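Local coordinates for protein DNA polymerase (Bacillus phage phi29, PDB 2PY5) that replicates the phage genome from a protein primer, displacing the non-template strand with high processivity, and proofreads its product with a 3'-5' exonuclease activity, at residues F[70-75]-F[410-415]; F[49-54]-F[115-120]; F[94-99]-F[414-419]. The protein carries 2 engineered substitutions. One frame throughout, in Å; residues are numbered along the deposited sequence.

Contact 1: F[70-75]-F[410-415]; sequences IINWLE and GALGFR. With EDO (1,2-ethanediol), chain O; nucleotides of chain B.
The amide end of Asn72, a polar group, lies against the branched carbon end of Leu412. This polar group on a leucine is the odd feature of the contact. Asn72 belongs to helix 63-76 of the exonuclease region, and Leu412 to the TPR2 region. The two are nearest in the backbone, with 7.0 Å from Asn72 CA to Leu412 CA. Ile71, one position back on the helix, packs on both methyls of the leucine. Its CG2 reaches Leu412 CD2 at 3.8 Å, and its CB lies 4.0 Å from Leu412 CD1. The two side chains cross at about a right angle. Leu412 CG is anti to its carbonyl carbon (chi1 -74°), which turns both methyls to the helix. Ile71 also touches Trp100 and Ile103 of strand 100-110, and Leu406 of strand 402-406 touches Leu412 and Asn72.

Gly410 lies at the turn just before strand 412-416. Its phi is positive (93°), a backbone shape that glycine takes easily. Its carbonyl oxygen accepts a hydrogen bond from Arg76 NH2, while Arg76 NH1 binds the carbonyl oxygen of Asn72, and one guanidinium thus joins the helix to the turn.

The chemistry implies two kinds of hold between the exonuclease region and TPR2. One is a mainly apolar seat, in which buried side chains of the helix receive Leu412. The other is polar, with Arg76 hydrogen-bonded to a backbone carbonyl on each side.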
loop_
_atom_site.group_PDB
_atom_site.type_symbol
_atom_site.label_atom_id
_atom_site.label_comp_id
_atom_site.label_asym_id
_atom_site.label_seq_id
_atom_site.Cartn_x
_atom_site.Cartn_y
_atom_site.Cartn_z
ATOM N N ILE F 70 16.701 -11.966 13.330
ATOM C CA ILE F 70 17.329 -11.131 14.335
ATOM C C ILE F 70 16.748 -11.391 15.711
ATOM O O ILE F 70 17.482 -11.557 16.680
ATOM C CB ILE F 70 17.184 -9.638 13.936
ATOM C CG1 ILE F 70 18.044 -9.329 12.717
ATOM C CG2 ILE F 70 17.528 -8.695 15.085
ATOM C CD1 ILE F 70 17.697 -8.044 12.046
ATOM N N ILE F 71 15.419 -11.443 15.806
ATOM C CA ILE F 71 14.762 -11.677 17.099
ATOM C C ILE F 71 15.035 -13.100 17.617
ATOM O O ILE F 71 15.276 -13.287 18.817
ATOM C CB ILE F 71 13.271 -11.297 17.082
ATOM C CG1 ILE F 71 13.134 -9.789 16.848
ATOM C CG2 ILE F 71 12.618 -11.628 18.429
ATOM C CD1 ILE F 71 11.694 -9.317 16.756
ATOM N N ASN F 72 14.991 -14.092 16.723
ATOM C CA ASN F 72 15.397 -15.444 17.103
ATOM C C ASN F 72 16.800 -15.445 17.722
ATOM O O ASN F 72 17.055 -16.133 18.697
ATOM C CB ASN F 72 15.353 -16.392 15.897
ATOM C CG ASN F 72 13.991 -17.042 15.711
ATOM O OD1 ASN F 72 13.110 -16.497 15.004
ATOM N ND2 ASN F 72 13.789 -18.163 16.349
ATOM N N TRP F 73 17.718 -14.665 17.161
ATOM C CA TRP F 73 19.077 -14.603 17.710
ATOM C C TRP F 73 19.083 -13.908 19.072
ATOM O O TRP F 73 19.661 -14.412 20.027
ATOM C CB TRP F 73 20.022 -13.881 16.748
ATOM C CG TRP F 73 21.468 -13.883 17.179
ATOM C CD1 TRP F 73 22.431 -14.774 16.794
ATOM C CD2 TRP F 73 22.115 -12.964 18.079
ATOM N NE1 TRP F 73 23.618 -14.478 17.391
ATOM C CE2 TRP F 73 23.464 -13.373 18.185
ATOM C CE3 TRP F 73 21.692 -11.844 18.799
ATOM C CZ2 TRP F 73 24.389 -12.702 18.983
ATOM C CZ3 TRP F 73 22.603 -11.170 19.579
ATOM C CH2 TRP F 73 23.942 -11.614 19.684
ATOM N N LEU F 74 18.409 -12.756 19.154
ATOM C CA LEU F 74 18.395 -11.981 20.377
ATOM C C LEU F 74 17.929 -12.843 21.541
ATOM O O LEU F 74 18.557 -12.866 22.577
ATOM C CB LEU F 74 17.516 -10.724 20.228
ATOM C CG LEU F 74 18.091 -9.640 19.325
ATOM C CD1 LEU F 74 16.996 -8.655 18.948
ATOM C CD2 LEU F 74 19.239 -8.899 20.008
ATOM N N GLU F 75 16.830 -13.574 21.328
ATOM C CA GLU F 75 16.217 -14.409 22.365
ATOM C C GLU F 75 17.113 -15.547 22.834
ATOM O O GLU F 75 16.938 -16.033 23.949
ATOM C CB GLU F 75 14.885 -14.964 21.855
ATOM C CG GLU F 75 13.796 -13.884 21.732
ATOM C CD GLU F 75 13.189 -13.515 23.067
ATOM O OE1 GLU F 75 13.152 -14.385 23.973
ATOM O OE2 GLU F 75 12.712 -12.365 23.220
ATOM N N GLY F 410 10.547 -23.155 19.954
ATOM C CA GLY F 410 11.682 -22.321 19.578
ATOM C C GLY F 410 11.397 -21.395 18.401
ATOM O O GLY F 410 12.304 -20.706 17.918
ATOM N N ALA F 411 10.155 -21.392 17.910
ATOM C CA ALA F 411 9.738 -20.442 16.865
ATOM C C ALA F 411 9.113 -19.208 17.503
ATOM O O ALA F 411 8.618 -19.268 18.635
ATOM C CB ALA F 411 8.739 -21.085 15.908
ATOM N N LEU F 412 9.140 -18.084 16.784
ATOM C CA LEU F 412 8.521 -16.871 17.268
ATOM C C LEU F 412 7.000 -16.958 17.262
ATOM O O LEU F 412 6.392 -17.411 16.279
ATOM C CB LEU F 412 8.946 -15.680 16.411
ATOM C CG LEU F 412 10.375 -15.198 16.620
ATOM C CD1 LEU F 412 10.662 -14.037 15.707
ATOM C CD2 LEU F 412 10.608 -14.810 18.098
ATOM N N GLY F 413 6.401 -16.482 18.349
ATOM C CA GLY F 413 4.981 -16.218 18.429
ATOM C C GLY F 413 4.811 -14.749 18.768
ATOM O O GLY F 413 5.800 -14.048 19.047
ATOM N N PHE F 414 3.571 -14.276 18.715
ATOM C CA PHE F 414 3.258 -12.871 18.946
ATOM C C PHE F 414 2.022 -12.747 19.809
ATOM O O PHE F 414 1.029 -13.466 19.600
ATOM C CB PHE F 414 3.071 -12.165 17.611
ATOM C CG PHE F 414 4.270 -12.290 16.724
ATOM C CD1 PHE F 414 4.435 -13.397 15.907
ATOM C CD2 PHE F 414 5.261 -11.336 16.754
ATOM C CE1 PHE F 414 5.558 -13.543 15.122
ATOM C CE2 PHE F 414 6.397 -11.474 15.964
ATOM C CZ PHE F 414 6.543 -12.570 15.154
ATOM N N ARG F 415 2.101 -11.885 20.818
ATOM C CA ARG F 415 0.974 -11.630 21.703
ATOM C C ARG F 415 0.579 -10.175 21.558
ATOM O O ARG F 415 1.424 -9.328 21.327
ATOM C CB ARG F 415 1.325 -11.945 23.166
ATOM C CG ARG F 415 2.452 -11.128 23.784
ATOM C CD ARG F 415 2.662 -11.517 25.219
ATOM N NE ARG F 415 3.847 -10.907 25.810
ATOM C CZ ARG F 415 3.897 -9.682 26.329
ATOM N NH1 ARG F 415 2.834 -8.897 26.331
ATOM N NH2 ARG F 415 5.033 -9.242 26.848
HETATM C C1 EDO O . 4.948 -14.743 26.643
HETATM O O1 EDO O . 5.319 -13.361 26.712
HETATM C C2 EDO O . 3.435 -14.903 26.815
HETATM O O2 EDO O . 2.820 -15.565 25.697
ATOM P P DT B 5 -2.202 -12.586 14.264
ATOM O OP1 DT B 5 -3.641 -12.890 14.046
ATOM O OP2 DT B 5 -1.758 -11.929 15.514
ATOM O "O5'" DT B 5 -1.372 -13.953 14.177
ATOM C "C5'" DT B 5 -1.603 -14.872 13.123
ATOM C "C4'" DT B 5 -0.386 -15.753 12.916
ATOM O "O4'" DT B 5 0.701 -14.986 12.341
ATOM C "C3'" DT B 5 0.200 -16.375 14.176
ATOM O "O3'" DT B 5 0.684 -17.671 13.860
ATOM C "C2'" DT B 5 1.335 -15.429 14.564
ATOM C "C1'" DT B 5 1.841 -15.037 13.188
ATOM N N1 DT B 5 2.454 -13.683 13.076
ATOM C C2 DT B 5 3.674 -13.540 12.449
ATOM O O2 DT B 5 4.346 -14.455 11.952
ATOM N N3 DT B 5 4.094 -12.230 12.395
ATOM C C4 DT B 5 3.454 -11.108 12.891
ATOM O O4 DT B 5 3.943 -9.990 12.756
ATOM C C5 DT B 5 2.184 -11.333 13.519
ATOM C C7 DT B 5 1.394 -10.202 14.091
ATOM C C6 DT B 5 1.742 -12.601 13.582
#

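Contact 2: F[49-54]-F[115-120]; sequences AWVLKV and IHTVIY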
loop_
_atom_site.group_PDB
_atom_site.type_symbol
_atom_site.label_atom_id
_atom_site.label_comp_id
_atom_site.label_asym_id
_atom_site.label_seq_id
_atom_site.Cartn_x
_atom_site.Cartn_y
_atom_site.Cartn_z
ATOM N N ALA F 49 27.330 -9.513 16.430
ATOM C CA ALA F 49 28.390 -8.889 17.220
ATOM C C ALA F 49 28.645 -7.457 16.717
ATOM O O ALA F 49 28.801 -6.544 17.514
ATOM C CB ALA F 49 29.684 -9.732 17.174
ATOM N N TRP F 50 28.661 -7.289 15.396
ATOM C CA TRP F 50 28.820 -5.986 14.768
ATOM C C TRP F 50 27.622 -5.076 15.101
ATOM O O TRP F 50 27.808 -3.906 15.503
ATOM C CB TRP F 50 29.002 -6.154 13.252
ATOM C CG TRP F 50 28.954 -4.859 12.493
ATOM C CD1 TRP F 50 29.974 -3.960 12.344
ATOM C CD2 TRP F 50 27.831 -4.318 11.781
ATOM N NE1 TRP F 50 29.549 -2.892 11.593
ATOM C CE2 TRP F 50 28.246 -3.086 11.228
ATOM C CE3 TRP F 50 26.516 -4.755 11.548
ATOM C CZ2 TRP F 50 27.391 -2.283 10.474
ATOM C CZ3 TRP F 50 25.666 -3.951 10.791
ATOM C CH2 TRP F 50 26.122 -2.732 10.251
ATOM N N VAL F 51 26.416 -5.613 14.959
ATOM C CA VAL F 51 25.193 -4.870 15.302
ATOM C C VAL F 51 25.298 -4.302 16.721
ATOM O O VAL F 51 24.948 -3.145 16.960
ATOM C CB VAL F 51 23.928 -5.756 15.221
ATOM C CG1 VAL F 51 22.701 -5.027 15.802
ATOM C CG2 VAL F 51 23.673 -6.233 13.791
ATOM N N LEU F 52 25.788 -5.102 17.664
ATOM C CA LEU F 52 25.774 -4.683 19.057
ATOM C C LEU F 52 26.762 -3.572 19.328
ATOM O O LEU F 52 26.557 -2.779 20.247
ATOM C CB LEU F 52 25.990 -5.846 19.999
ATOM C CG LEU F 52 24.948 -6.952 20.000
ATOM C CD1 LEU F 52 25.271 -7.993 21.088
ATOM C CD2 LEU F 52 23.531 -6.435 20.151
ATOM N N LYS F 53 27.816 -3.496 18.519
ATOM C CA LYS F 53 28.869 -2.509 18.722
ATOM C C LYS F 53 28.736 -1.262 17.859
ATOM O O LYS F 53 29.294 -0.217 18.221
ATOM C CB LYS F 53 30.238 -3.144 18.462
ATOM C CG LYS F 53 30.799 -3.892 19.633
ATOM C CD LYS F 53 32.172 -4.459 19.299
ATOM C CE LYS F 53 32.931 -4.854 20.547
ATOM N NZ LYS F 53 34.136 -5.670 20.208
ATOM N N VAL F 54 28.012 -1.354 16.735
ATOM C CA VAL F 54 28.078 -0.296 15.701
ATOM C C VAL F 54 27.321 0.975 16.065
ATOM O O VAL F 54 27.609 2.035 15.508
ATOM C CB VAL F 54 27.662 -0.828 14.286
ATOM C CG1 VAL F 54 26.174 -1.123 14.215
ATOM C CG2 VAL F 54 28.107 0.120 13.176
ATOM N N ILE F 115 23.766 3.474 24.552
ATOM C CA ILE F 115 24.327 2.564 23.562
ATOM C C ILE F 115 23.220 1.690 22.990
ATOM O O ILE F 115 22.651 0.856 23.697
ATOM C CB ILE F 115 25.406 1.634 24.177
ATOM C CG1 ILE F 115 26.432 2.410 24.997
ATOM C CG2 ILE F 115 26.064 0.777 23.062
ATOM C CD1 ILE F 115 27.096 3.547 24.248
ATOM N N HIS F 116 22.923 1.876 21.712
ATOM C CA HIS F 116 21.919 1.067 21.054
ATOM C C HIS F 116 22.069 1.065 19.551
ATOM O O HIS F 116 22.682 1.955 18.993
ATOM C CB HIS F 116 20.504 1.525 21.460
ATOM C CG HIS F 116 20.029 2.805 20.821
ATOM N ND1 HIS F 116 20.674 4.017 20.954
ATOM C CD2 HIS F 116 18.910 3.060 20.102
ATOM C CE1 HIS F 116 19.990 4.952 20.310
ATOM N NE2 HIS F 116 18.916 4.397 19.791
ATOM N N THR F 117 21.481 0.055 18.915
ATOM C CA THR F 117 21.398 -0.024 17.477
ATOM C C THR F 117 19.947 -0.190 17.129
ATOM O O THR F 117 19.263 -1.062 17.698
ATOM C CB THR F 117 22.246 -1.177 16.919
ATOM O OG1 THR F 117 23.632 -0.877 17.148
ATOM C CG2 THR F 117 21.986 -1.394 15.393
ATOM N N VAL F 118 19.464 0.653 16.220
ATOM C CA VAL F 118 18.053 0.627 15.779
ATOM C C VAL F 118 17.993 0.053 14.383
ATOM O O VAL F 118 18.825 0.371 13.541
ATOM C CB VAL F 118 17.354 2.003 15.830
ATOM C CG1 VAL F 118 15.824 1.821 15.654
ATOM C CG2 VAL F 118 17.647 2.724 17.147
ATOM N N ILE F 119 17.038 -0.847 14.164
ATOM C CA ILE F 119 16.857 -1.492 12.899
ATOM C C ILE F 119 15.474 -1.138 12.363
ATOM O O ILE F 119 14.454 -1.394 13.025
ATOM C CB ILE F 119 16.981 -3.025 13.039
ATOM C CG1 ILE F 119 18.251 -3.378 13.832
ATOM C CG2 ILE F 119 17.050 -3.678 11.654
ATOM C CD1 ILE F 119 18.504 -4.874 14.020
ATOM N N TYR F 120 15.462 -0.583 11.159
ATOM C CA TYR F 120 14.259 -0.131 10.486
ATOM C C TYR F 120 13.946 -0.941 9.225
ATOM O O TYR F 120 14.782 -1.699 8.724
ATOM C CB TYR F 120 14.438 1.312 10.101
ATOM C CG TYR F 120 14.576 2.281 11.252
ATOM C CD1 TYR F 120 15.764 2.960 11.460
ATOM C CD2 TYR F 120 13.506 2.568 12.088
ATOM C CE1 TYR F 120 15.881 3.876 12.476
ATOM C CE2 TYR F 120 13.625 3.471 13.129
ATOM C CZ TYR F 120 14.821 4.137 13.308
ATOM O OH TYR F 120 14.981 5.064 14.327
HETATM O O HOH W 1 25.182 -0.426 19.445
#
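Thr117, Val51 and Val54 bury most of the surface here. Thr117 lies in the middle of segment 115-120, and its side chain points at the helix. Its OG1 donates a hydrogen bond to the carbonyl oxygen of Val51. The bond is short, 2.6 Å from Thr117 OG1 to Val51 O, and the hydroxyl approaches the carbonyl almost end-on, with a C=O...donor angle of 165°. The same OG1 also accepts a hydrogen bond from a water, 2.8 Å away. That water also donates to Leu52 O, again at 2.8 Å. One threonine hydroxyl therefore serves two successive carbonyls late in the helix, one directly and one through water. Backbone hydrogen bonds within 49-54 are weak.

The methyl of Thr117 does separate work. With CG2 anti to its backbone N, it is set against Val51, and Thr117 CG2 meets Val51 CG1 at 3.7 Å. Val51 CG1 is likewise anti to its own backbone N (chi1 171°). The two side chains cross at about a right angle. Val54 comes in on the hydroxyl branch, with its CG1 3.9 Å from Thr117 OG1. Its CB lies over one face of the Trp50 ring, four residues earlier in the chain.

Helix 44-54 lies on the mixed sheet of the exonuclease domain. Strand 113-121 runs between strands 57-60 and 100-110: Val118 bonds the backbone of Ala56 and Leu58, and Thr117 that of Ile105. Leu58 of strand 57-60 touches both Val51 and Thr117. Leu52 reaches Trp73 of helix 63-76, and Trp50 stacks on Tyr29.

Contact 3: F[94-99]-F[414-419]; sequences ISRMGQ and FRLGEE. With EDO (1,2-ethanediol), chain O; nucleotides of chain B; nucleotides of chain C.
Arg96 passes across Leu416 at a slant and can be followed outward from its CB. The CB itself starts off to one side of segment 414-419. CG is anti to the backbone N (chi1 -174°) and comes to 4.1 Å from Leu416 CD1. The chain then bends at chi3 (-68°), and the guanidinium swings over the leucine. Leu416 CD1 lies over one face of that group, displaced toward its rim. NH1 meets the other methyl, at 3.7 Å from Leu416 CD2. NH2 has a salt bridge to Asp398, outside the two segments. Arg96 NH2 also donates to a water in the guanidinium plane, 3.0 Å from NH2 to the water oxygen, and that water donates to Glu419 OE2. Arg96 NH2 and Glu419 OE2 are 4.5 Å apart, beyond a salt bridge, and the water links them.

Deeper in, Ile94 CD1 touches Phe414 CE2 at 4.2 Å. One face of the Phe414 ring is covered by the thymine base of DT5 of chain B, whose N3 sits 3.3 Å above the ring plane. Gly98 CA lies 3.5 Å from O4 of the same base. The base is thus bordered by both segments.

Residues 95-98 form a type I turn. Ser95 N binds Gln99 O, Gly98 N binds Ser95 O, and Gly98 has a positive phi. Ser95 OG also takes the Gln99 N-H. This is a beta hairpin with a type I turn and G1 bulge, joining strands 89-94 and 100-110. Here its tip meets TPR2 at a site for single-stranded DNA.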
loop_
_atom_site.group_PDB
_atom_site.type_symbol
_atom_site.label_atom_id
_atom_site.label_comp_id
_atom_site.label_asym_id
_atom_site.label_seq_id
_atom_site.Cartn_x
_atom_site.Cartn_y
_atom_site.Cartn_z
ATOM N N ILE F 94 5.836 -3.379 16.157
ATOM C CA ILE F 94 5.132 -4.333 15.292
ATOM C C ILE F 94 3.643 -4.084 15.534
ATOM O O ILE F 94 3.162 -4.167 16.681
ATOM C CB ILE F 94 5.468 -5.814 15.619
ATOM C CG1 ILE F 94 6.947 -6.105 15.390
ATOM C CG2 ILE F 94 4.590 -6.748 14.750
ATOM C CD1 ILE F 94 7.441 -7.378 16.111
ATOM N N SER F 95 2.922 -3.730 14.473
ATOM C CA SER F 95 1.520 -3.336 14.609
ATOM C C SER F 95 0.628 -4.533 14.872
ATOM O O SER F 95 1.052 -5.677 14.667
ATOM C CB SER F 95 1.009 -2.593 13.378
ATOM O OG SER F 95 0.829 -3.450 12.263
ATOM N N ARG F 96 -0.583 -4.248 15.331
ATOM C CA ARG F 96 -1.613 -5.271 15.525
ATOM C C ARG F 96 -1.743 -6.157 14.297
ATOM O O ARG F 96 -1.936 -7.386 14.403
ATOM C CB ARG F 96 -2.982 -4.621 15.812
ATOM C CG ARG F 96 -4.079 -5.607 16.169
ATOM C CD ARG F 96 -5.417 -4.922 16.207
ATOM N NE ARG F 96 -5.514 -3.973 17.314
ATOM C CZ ARG F 96 -6.051 -4.223 18.513
ATOM N NH1 ARG F 96 -6.562 -5.417 18.819
ATOM N NH2 ARG F 96 -6.081 -3.257 19.426
ATOM N N MET F 97 -1.669 -5.530 13.133
ATOM C CA MET F 97 -1.880 -6.226 11.861
ATOM C C MET F 97 -0.611 -6.859 11.294
ATOM O O MET F 97 -0.634 -7.426 10.196
ATOM C CB MET F 97 -2.518 -5.269 10.864
ATOM C CG MET F 97 -3.811 -4.627 11.403
ATOM S SD MET F 97 -5.249 -5.706 11.464
ATOM C CE MET F 97 -4.988 -6.696 12.924
ATOM N N GLY F 98 0.495 -6.782 12.036
ATOM C CA GLY F 98 1.702 -7.499 11.679
ATOM C C GLY F 98 2.660 -6.740 10.783
ATOM O O GLY F 98 3.517 -7.362 10.155
ATOM N N GLN F 99 2.545 -5.410 10.753
ATOM C CA GLN F 99 3.531 -4.588 10.047
ATOM C C GLN F 99 4.707 -4.286 10.978
ATOM O O GLN F 99 4.503 -3.827 12.094
ATOM C CB GLN F 99 2.886 -3.319 9.528
ATOM C CG GLN F 99 1.739 -3.633 8.570
ATOM C CD GLN F 99 1.651 -2.716 7.392
ATOM O OE1 GLN F 99 0.571 -2.213 7.069
ATOM N NE2 GLN F 99 2.776 -2.498 6.723
ATOM N N PHE F 414 3.571 -14.276 18.715
ATOM C CA PHE F 414 3.258 -12.871 18.946
ATOM C C PHE F 414 2.022 -12.747 19.809
ATOM O O PHE F 414 1.029 -13.466 19.600
ATOM C CB PHE F 414 3.071 -12.165 17.611
ATOM C CG PHE F 414 4.270 -12.290 16.724
ATOM C CD1 PHE F 414 4.435 -13.397 15.907
ATOM C CD2 PHE F 414 5.261 -11.336 16.754
ATOM C CE1 PHE F 414 5.558 -13.543 15.122
ATOM C CE2 PHE F 414 6.397 -11.474 15.964
ATOM C CZ PHE F 414 6.543 -12.570 15.154
ATOM N N ARG F 415 2.101 -11.885 20.818
ATOM C CA ARG F 415 0.974 -11.630 21.703
ATOM C C ARG F 415 0.579 -10.175 21.558
ATOM O O ARG F 415 1.424 -9.328 21.327
ATOM C CB ARG F 415 1.325 -11.945 23.166
ATOM C CG ARG F 415 2.452 -11.128 23.784
ATOM C CD ARG F 415 2.662 -11.517 25.219
ATOM N NE ARG F 415 3.847 -10.907 25.810
ATOM C CZ ARG F 415 3.897 -9.682 26.329
ATOM N NH1 ARG F 415 2.834 -8.897 26.331
ATOM N NH2 ARG F 415 5.033 -9.242 26.848
ATOM N N LEU F 416 -0.713 -9.888 21.701
ATOM C CA LEU F 416 -1.151 -8.520 21.734
ATOM C C LEU F 416 -0.603 -7.872 22.997
ATOM O O LEU F 416 -0.739 -8.413 24.093
ATOM C CB LEU F 416 -2.682 -8.416 21.713
ATOM C CG LEU F 416 -3.333 -7.073 21.451
ATOM C CD1 LEU F 416 -2.969 -6.506 20.065
ATOM C CD2 LEU F 416 -4.847 -7.208 21.623
ATOM N N GLY F 417 0.000 -6.705 22.826
ATOM C CA GLY F 417 0.606 -5.980 23.920
ATOM C C GLY F 417 -0.348 -5.100 24.690
ATOM O O GLY F 417 -1.578 -5.232 24.595
ATOM N N GLU F 418 0.231 -4.171 25.439
ATOM C CA GLU F 418 -0.526 -3.274 26.286
ATOM C C GLU F 418 -1.337 -2.304 25.451
ATOM O O GLU F 418 -0.901 -1.852 24.391
ATOM C CB GLU F 418 0.444 -2.508 27.195
ATOM C CG GLU F 418 -0.196 -1.797 28.328
ATOM C CD GLU F 418 0.803 -1.398 29.420
ATOM O OE1 GLU F 418 0.645 -0.273 29.926
ATOM O OE2 GLU F 418 1.689 -2.213 29.795
ATOM N N GLU F 419 -2.541 -1.981 25.922
ATOM C CA GLU F 419 -3.359 -1.019 25.230
ATOM C C GLU F 419 -2.630 0.306 25.147
ATOM O O GLU F 419 -2.102 0.793 26.150
ATOM C CB GLU F 419 -4.686 -0.810 25.950
ATOM C CG GLU F 419 -5.651 -1.993 25.865
ATOM C CD GLU F 419 -6.220 -2.202 24.476
ATOM O OE1 GLU F 419 -6.843 -1.259 23.935
ATOM O OE2 GLU F 419 -6.068 -3.312 23.922
HETATM C C1 EDO O . 4.948 -14.743 26.643
HETATM O O1 EDO O . 5.319 -13.361 26.712
HETATM C C2 EDO O . 3.435 -14.903 26.815
HETATM O O2 EDO O . 2.820 -15.565 25.697
ATOM P P DT B 5 -2.202 -12.586 14.264
ATOM O OP1 DT B 5 -3.641 -12.890 14.046
ATOM O OP2 DT B 5 -1.758 -11.929 15.514
ATOM O "O5'" DT B 5 -1.372 -13.953 14.177
ATOM C "C5'" DT B 5 -1.603 -14.872 13.123
ATOM C "C4'" DT B 5 -0.386 -15.753 12.916
ATOM O "O4'" DT B 5 0.701 -14.986 12.341
ATOM C "C3'" DT B 5 0.200 -16.375 14.176
ATOM O "O3'" DT B 5 0.684 -17.671 13.860
ATOM C "C2'" DT B 5 1.335 -15.429 14.564
ATOM C "C1'" DT B 5 1.841 -15.037 13.188
ATOM N N1 DT B 5 2.454 -13.683 13.076
ATOM C C2 DT B 5 3.674 -13.540 12.449
ATOM O O2 DT B 5 4.346 -14.455 11.952
ATOM N N3 DT B 5 4.094 -12.230 12.395
ATOM C C4 DT B 5 3.454 -11.108 12.891
ATOM O O4 DT B 5 3.943 -9.990 12.756
ATOM C C5 DT B 5 2.184 -11.333 13.519
ATOM C C7 DT B 5 1.394 -10.202 14.091
ATOM C C6 DT B 5 1.742 -12.601 13.582
ATOM P P DT C 6 -8.531 1.130 10.058
ATOM O OP1 DT C 6 -9.833 1.799 10.225
ATOM O OP2 DT C 6 -7.460 1.202 11.092
ATOM O "O5'" DT C 6 -8.777 -0.432 9.786
ATOM C "C5'" DT C 6 -9.839 -0.878 8.965
ATOM C "C4'" DT C 6 -9.865 -2.391 8.997
ATOM O "O4'" DT C 6 -8.714 -2.858 8.250
ATOM C "C3'" DT C 6 -9.767 -3.012 10.397
ATOM O "O3'" DT C 6 -10.656 -4.132 10.553
ATOM C "C2'" DT C 6 -8.305 -3.429 10.497
ATOM C "C1'" DT C 6 -7.969 -3.759 9.045
ATOM N N1 DT C 6 -6.506 -3.652 8.663
ATOM C C2 DT C 6 -5.946 -4.673 7.917
ATOM O O2 DT C 6 -6.576 -5.657 7.556
ATOM N N3 DT C 6 -4.613 -4.494 7.610
ATOM C C4 DT C 6 -3.799 -3.431 7.965
ATOM O O4 DT C 6 -2.615 -3.379 7.636
ATOM C C5 DT C 6 -4.447 -2.396 8.742
ATOM C C7 DT C 6 -3.679 -1.188 9.195
ATOM C C6 DT C 6 -5.747 -2.552 9.048
ATOM P P DC B 4 -2.043 -14.932 9.027
ATOM O OP1 DC B 4 -0.925 -15.721 9.588
ATOM O OP2 DC B 4 -3.434 -15.463 9.047
ATOM O "O5'" DC B 4 -2.087 -13.507 9.739
ATOM C "C5'" DC B 4 -0.913 -12.789 10.069
ATOM C "C4'" DC B 4 -1.333 -11.462 10.664
ATOM O "O4'" DC B 4 -1.990 -10.673 9.640
ATOM C "C3'" DC B 4 -2.339 -11.551 11.805
ATOM O "O3'" DC B 4 -1.635 -11.742 13.030
ATOM C "C2'" DC B 4 -3.048 -10.202 11.715
ATOM C "C1'" DC B 4 -3.016 -9.889 10.224
ATOM N N1 DC B 4 -4.310 -10.149 9.490
ATOM C C2 DC B 4 -5.262 -9.126 9.387
ATOM O O2 DC B 4 -5.034 -8.026 9.907
ATOM N N3 DC B 4 -6.416 -9.359 8.715
ATOM C C4 DC B 4 -6.644 -10.552 8.163
ATOM N N4 DC B 4 -7.802 -10.724 7.517
ATOM C C5 DC B 4 -5.695 -11.616 8.250
ATOM C C6 DC B 4 -4.555 -11.372 8.910
HETATM O O HOH W 2 -7.632 -4.262 21.813
#

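Along the chain the order is 49-54, 70-75, 94-99 and 115-120, all in the exonuclease region, then 410-415 and 414-419 in TPR2, which overlap and share Phe414 and Arg415. Contact 2 is internal to the exonuclease domain. Contacts 1 and 3 both join that domain to strand 412-416, and their centres are about 14 Å apart. Contacts 1 and 2 have centres about 18 Å apart and touch: Ile70 CD1 packs on Ile119 CD1 at 3.8 Å, and Trp73 meets Leu52. Contacts 2 and 3 lie about 23 Å apart between centres, without touching. Packing thus runs from helix 44-54 through helix 63-76 to TPR2, while the 94-99 turn meets TPR2 beside the DNA.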